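Local coordinates for protein ricin B-related lectin (PDB 5MUA) that binds galactose through a ricin-type beta-trefoil lectin part and carries a papain-like, calcium-dependent protease part, here complexed with the inhibitor E-64, at residues A158-C163 and F170-S175; C163-Q168 and V262-P267. All blocks are in the same frame, centred on the assembly; numbering follows the deposited sequence.

In the fold
Contacts 1 and 2 share Cys163, where the chain leaves helix 153-162, and their centres lie about 10 Å apart on the same side of the chain's centre. Contact 1 sets the end of that helix against strand 170-173 and is partly buried; contact 2 lays the following turn on strand 261-266 and is the more deeply buried of the two. Both are mainly apolar, leucines against a phenylalanine edge in the first, small side chains on a valine and a phenylalanine in the second. Their surroundings differ: the strand of contact 1 runs on to a calcium ion and the second subunit, whereas the segments of contact 2 meet residues of their own chain.

Contact 1: residues A158-C163 and F170-S175. With CA (calcium ion), chain E; E64 (N-[N-[1-hydroxycarboxyethyl-carbonyl]leucylamino-butyl]-guanidine), chain F.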
# COMPACT_ATOMS: atom_id res chain seq x y z
N ALA B 158 -14.56 4.90 16.80
CA ALA B 158 -15.80 4.58 17.43
C ALA B 158 -16.74 3.83 16.52
O ALA B 158 -17.31 2.80 16.89
CB ALA B 158 -16.48 5.83 18.00
N THR B 159 -16.88 4.31 15.30
CA THR B 159 -17.68 3.64 14.33
C THR B 159 -17.24 2.17 14.15
O THR B 159 -18.06 1.22 14.19
CB THR B 159 -17.66 4.44 13.03
OG1 THR B 159 -18.48 5.59 13.28
CG2 THR B 159 -18.25 3.68 11.88
N LEU B 160 -15.95 2.02 14.01
CA LEU B 160 -15.35 0.71 13.76
C LEU B 160 -15.58 -0.22 14.94
O LEU B 160 -16.06 -1.35 14.75
CB LEU B 160 -13.86 0.91 13.51
CG LEU B 160 -13.04 -0.32 13.29
CD1 LEU B 160 -13.49 -1.10 12.06
CD2 LEU B 160 -11.61 0.13 13.18
N LEU B 161 -15.36 0.26 16.13
CA LEU B 161 -15.66 -0.54 17.32
C LEU B 161 -17.11 -0.90 17.53
O LEU B 161 -17.36 -1.85 18.22
CB LEU B 161 -15.05 0.05 18.61
CG LEU B 161 -13.52 0.08 18.59
CD1 LEU B 161 -13.02 0.75 19.86
CD2 LEU B 161 -12.89 -1.30 18.40
N ALA B 162 -18.06 -0.15 16.97
CA ALA B 162 -19.46 -0.45 17.14
C ALA B 162 -20.06 -1.34 16.03
O ALA B 162 -21.20 -1.77 16.08
CB ALA B 162 -20.26 0.84 17.27
N CYS B 163 -19.28 -1.64 15.01
CA CYS B 163 -19.80 -2.46 13.91
C CYS B 163 -19.85 -3.97 14.26
O CYS B 163 -19.16 -4.42 15.15
CB CYS B 163 -19.03 -2.17 12.64
SG CYS B 163 -17.69 -3.26 12.09
N PHE B 170 -10.13 -8.29 18.04
CA PHE B 170 -9.86 -7.28 17.02
C PHE B 170 -8.99 -6.19 17.61
O PHE B 170 -9.26 -5.70 18.71
CB PHE B 170 -11.14 -6.58 16.62
CG PHE B 170 -10.97 -5.51 15.58
CD1 PHE B 170 -10.64 -5.84 14.31
CD2 PHE B 170 -11.21 -4.19 15.88
CE1 PHE B 170 -10.47 -4.89 13.31
CE2 PHE B 170 -11.12 -3.24 14.91
CZ PHE B 170 -10.73 -3.57 13.61
N LYS B 171 -7.95 -5.82 16.89
CA LYS B 171 -7.17 -4.59 17.17
C LYS B 171 -7.06 -3.75 15.91
O LYS B 171 -6.89 -4.28 14.81
CB LYS B 171 -5.76 -4.93 17.58
CG LYS B 171 -5.58 -5.92 18.74
CD LYS B 171 -5.79 -5.31 20.11
CE LYS B 171 -5.48 -6.32 21.24
NZ LYS B 171 -6.72 -7.08 21.57
N SER B 172 -7.13 -2.44 16.09
CA SER B 172 -6.98 -1.55 15.01
C SER B 172 -5.98 -0.46 15.39
O SER B 172 -5.70 -0.23 16.59
CB SER B 172 -8.32 -0.95 14.65
OG SER B 172 -8.87 -0.30 15.77
N TYR B 173 -5.49 0.20 14.34
CA TYR B 173 -4.44 1.21 14.43
C TYR B 173 -4.81 2.37 13.53
O TYR B 173 -5.21 2.16 12.39
CB TYR B 173 -3.15 0.56 13.99
CG TYR B 173 -2.81 -0.66 14.86
CD1 TYR B 173 -2.25 -0.51 16.13
CD2 TYR B 173 -3.18 -1.91 14.46
CE1 TYR B 173 -1.97 -1.60 16.92
CE2 TYR B 173 -2.96 -3.00 15.26
CZ TYR B 173 -2.35 -2.83 16.48
OH TYR B 173 -2.13 -3.94 17.24
N LEU B 174 -4.68 3.59 14.04
CA LEU B 174 -5.13 4.77 13.38
C LEU B 174 -3.90 5.48 12.85
O LEU B 174 -2.87 5.50 13.55
CB LEU B 174 -5.87 5.65 14.45
CG LEU B 174 -6.05 7.15 14.27
CD1 LEU B 174 -7.17 7.26 13.25
CD2 LEU B 174 -6.46 7.89 15.54
N SER B 175 -4.01 6.06 11.67
CA SER B 175 -2.96 6.73 10.94
C SER B 175 -2.96 8.26 10.97
O SER B 175 -1.91 8.86 11.03
CB SER B 175 -2.97 6.25 9.49
OG SER B 175 -2.87 4.84 9.48
CA CA E . -0.49 10.28 9.75
C1 E64 F . 5.46 11.22 10.08
O1 E64 F . 6.63 11.32 10.51
O2 E64 F . 5.08 11.69 9.00
C2 E64 F . 4.51 10.34 10.86
C3 E64 F . 3.19 11.11 11.01
O3 E64 F . 3.57 12.19 11.93
C4 E64 F . 2.15 10.28 11.68
O4 E64 F . 1.13 9.91 11.14
N1 E64 F . 2.35 10.02 12.93
C6 E64 F . 1.52 9.33 13.89
C7 E64 F . 1.62 7.81 14.02
C8 E64 F . 2.07 7.02 12.80
C9 E64 F . 0.74 6.75 12.08
C10 E64 F . 2.70 5.74 13.37
C11 E64 F . 0.94 10.06 15.12
O5 E64 F . 1.84 10.55 15.81
N2 E64 F . -0.39 10.12 15.46
C12 E64 F . -1.58 9.79 14.67
C13 E64 F . -2.00 8.33 14.60
C14 E64 F . -2.93 7.99 15.70
C15 E64 F . -2.20 7.74 16.98
N3 E64 F . -2.83 6.63 17.60
C16 E64 F . -3.95 6.82 18.28
N4 E64 F . -4.74 5.82 18.59
N5 E64 F . -4.28 8.06 18.56
O HOH W 1 -1.13 11.99 11.32
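Leu160, in the last turns of helix 153-162, brings its CD2 methyl to the edge of the Phe170 ring, in the ring plane and 3.8 Å from Phe170 CE2. Its CG stands anti to the backbone N (chi1 177°), which sends the branch toward the strand, and the two side chains cross at about a right angle. Leu160 CD2 is equally near Ser172 CB and Ser172 OG, two residues beyond Phe170 on the strand. Leu161 joins more loosely, its CD2 4.2 Å from Phe170 CD2. The axes of 158-162 and 170-173 run nearly antiparallel (166°).

Further out, strand 170-173 pairs in parallel with strand 280-285 of the papain-like part, and Phe286 packs on both Leu160 and Leu174. Beyond the strand, Leu174 CG sits 3.5 Å from C14 of E64, and Ser175 O binds calcium at 2.4 Å. The ion also takes E64 O4, a water, Asp176, and Asp207 and Asp209 of the second subunit. Helix and strand thus meet mainly through apolar groups, without a polar bond between the two segments; the metal coordination lies further along, at Ser175 O, where one calcium ion joins two subunits and the inhibitor.

Contact 2: residues C163-Q168 and V262-P267; sequences CPALRQ and VTFFEP
Cys163 and Val262 are the closest backbone pair, 6.7 Å between their CA atoms, and from there segment 163-168 and strand 262-266 draw apart. The setting is the beta-rich part of the papain-like protease fold, in which strand 261-266 pairs antiparallel with strands 246-255 and 271-273. The turn 163-165 that follows helix 153-162 lies against one side of this strand.

Residues two apart on the strand do the touching. Val262 meets Cys163 through its CG2 branch, with Val262 CG2 3.9 Å from Cys163 CB; the same methyl also packs against Thr159, so it sits between the helix and the turn. Phe264 comes next, its CG anti to the carbonyl carbon and beside the backbone N (chi1 -51°), which carries the ring toward Ala165. Around it, Tyr250 and Trp252 of strand 246-255 and the loop residues Ala276 and Trp277 pack on the side chain.

Further along the strand, Glu266 OE2 is hydrogen-bonded to His248, a residue of the E64 pocket. On the other segment, the backbones of Ala165 and Arg167 are hydrogen-bonded to Ala281 of strand 280-285, so this short piece of chain is held to a second strand while it rests on the first. Leu166, between them, folds back on the helix and packs against the carbonyl oxygen of Leu160. Within the turn, Ala165 N donates to Cys163 SG at 3.5 Å (156°) in the cysteine conformer described here, one of two.

The closest approach between the two segments is that of Ala165 to Phe264. The Ala165 methyl comes to the ring obliquely at its far end, with Ala165 CB 3.4 Å from Phe264 CZ and 4.1 Å from both Phe264 CE1 and Phe264 CE2.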
# COMPACT_ATOMS: atom_id res chain seq x y z
N CYS B 163 -19.28 -1.64 15.01
CA CYS B 163 -19.80 -2.46 13.91
C CYS B 163 -19.85 -3.97 14.26
O CYS B 163 -19.16 -4.42 15.15
CB CYS B 163 -19.03 -2.17 12.64
SG CYS B 163 -17.69 -3.26 12.09
N PRO B 164 -20.68 -4.73 13.55
CA PRO B 164 -20.93 -6.10 13.92
C PRO B 164 -19.88 -7.05 13.29
O PRO B 164 -20.04 -8.23 13.43
CB PRO B 164 -22.32 -6.41 13.28
CG PRO B 164 -22.40 -5.51 12.14
CD PRO B 164 -21.63 -4.26 12.53
N ALA B 165 -18.82 -6.55 12.68
CA ALA B 165 -17.98 -7.43 11.81
C ALA B 165 -16.63 -7.72 12.47
O ALA B 165 -15.67 -7.96 11.74
CB ALA B 165 -17.80 -6.72 10.46
N LEU B 166 -16.52 -7.65 13.81
CA LEU B 166 -15.25 -7.83 14.50
C LEU B 166 -15.24 -9.09 15.36
O LEU B 166 -16.26 -9.47 15.95
CB LEU B 166 -15.00 -6.69 15.44
CG LEU B 166 -15.18 -5.34 14.83
CD1 LEU B 166 -14.98 -4.31 15.93
CD2 LEU B 166 -14.30 -5.09 13.64
N ARG B 167 -14.07 -9.71 15.44
CA ARG B 167 -13.77 -10.71 16.43
C ARG B 167 -13.49 -10.03 17.76
O ARG B 167 -13.17 -8.84 17.81
CB ARG B 167 -12.49 -11.51 16.00
CG ARG B 167 -12.67 -12.27 14.69
CD ARG B 167 -11.36 -12.79 14.05
NE ARG B 167 -10.49 -13.35 15.08
CZ ARG B 167 -10.37 -14.63 15.38
NH1 ARG B 167 -11.03 -15.56 14.70
NH2 ARG B 167 -9.58 -14.99 16.39
N GLN B 168 -13.53 -10.81 18.82
CA GLN B 168 -13.21 -10.38 20.20
C GLN B 168 -11.82 -9.87 20.34
O GLN B 168 -11.56 -8.98 21.13
CB GLN B 168 -13.42 -11.50 21.26
CG GLN B 168 -14.86 -11.91 21.44
CD GLN B 168 -15.26 -12.55 22.83
OE1 GLN B 168 -14.71 -13.57 23.30
NE2 GLN B 168 -16.27 -11.92 23.46
N VAL B 262 -20.20 0.82 8.47
CA VAL B 262 -18.98 0.29 7.86
C VAL B 262 -19.33 -0.59 6.64
O VAL B 262 -20.11 -1.52 6.76
CB VAL B 262 -18.12 -0.43 8.90
CG1 VAL B 262 -16.88 -0.94 8.21
CG2 VAL B 262 -17.76 0.52 10.08
N THR B 263 -18.79 -0.27 5.49
CA THR B 263 -19.04 -1.00 4.27
C THR B 263 -17.71 -1.68 3.88
O THR B 263 -16.66 -1.13 4.14
CB THR B 263 -19.48 -0.07 3.17
OG1 THR B 263 -20.74 0.49 3.57
CG2 THR B 263 -19.81 -0.83 1.89
N PHE B 264 -17.80 -2.86 3.27
CA PHE B 264 -16.61 -3.63 2.92
C PHE B 264 -16.46 -3.65 1.41
O PHE B 264 -17.43 -3.50 0.61
CB PHE B 264 -16.65 -4.99 3.59
CG PHE B 264 -16.92 -4.92 5.02
CD1 PHE B 264 -15.89 -4.73 5.94
CD2 PHE B 264 -18.23 -4.94 5.50
CE1 PHE B 264 -16.14 -4.63 7.29
CE2 PHE B 264 -18.51 -4.79 6.87
CZ PHE B 264 -17.47 -4.65 7.77
N PHE B 265 -15.20 -3.76 1.00
CA PHE B 265 -14.80 -3.62 -0.35
C PHE B 265 -13.80 -4.74 -0.71
O PHE B 265 -12.85 -5.00 0.04
CB PHE B 265 -14.20 -2.24 -0.60
CG PHE B 265 -13.82 -1.98 -2.06
CD1 PHE B 265 -14.79 -1.64 -3.00
CD2 PHE B 265 -12.50 -2.07 -2.49
CE1 PHE B 265 -14.45 -1.36 -4.31
CE2 PHE B 265 -12.15 -1.82 -3.82
CZ PHE B 265 -13.11 -1.47 -4.73
N GLU B 266 -14.08 -5.43 -1.81
CA GLU B 266 -13.23 -6.52 -2.28
C GLU B 266 -12.29 -6.00 -3.37
O GLU B 266 -12.72 -5.81 -4.51
CB GLU B 266 -14.08 -7.68 -2.80
CG GLU B 266 -13.29 -8.77 -3.49
CD GLU B 266 -12.17 -9.21 -2.56
OE1 GLU B 266 -11.04 -8.94 -2.89
OE2 GLU B 266 -12.49 -9.81 -1.54
N PRO B 267 -10.98 -5.80 -3.07
CA PRO B 267 -10.12 -5.17 -4.06
C PRO B 267 -9.71 -6.09 -5.25
O PRO B 267 -9.16 -5.59 -6.20
CB PRO B 267 -8.85 -4.79 -3.23
CG PRO B 267 -8.84 -5.80 -2.16
CD PRO B 267 -10.29 -5.91 -1.77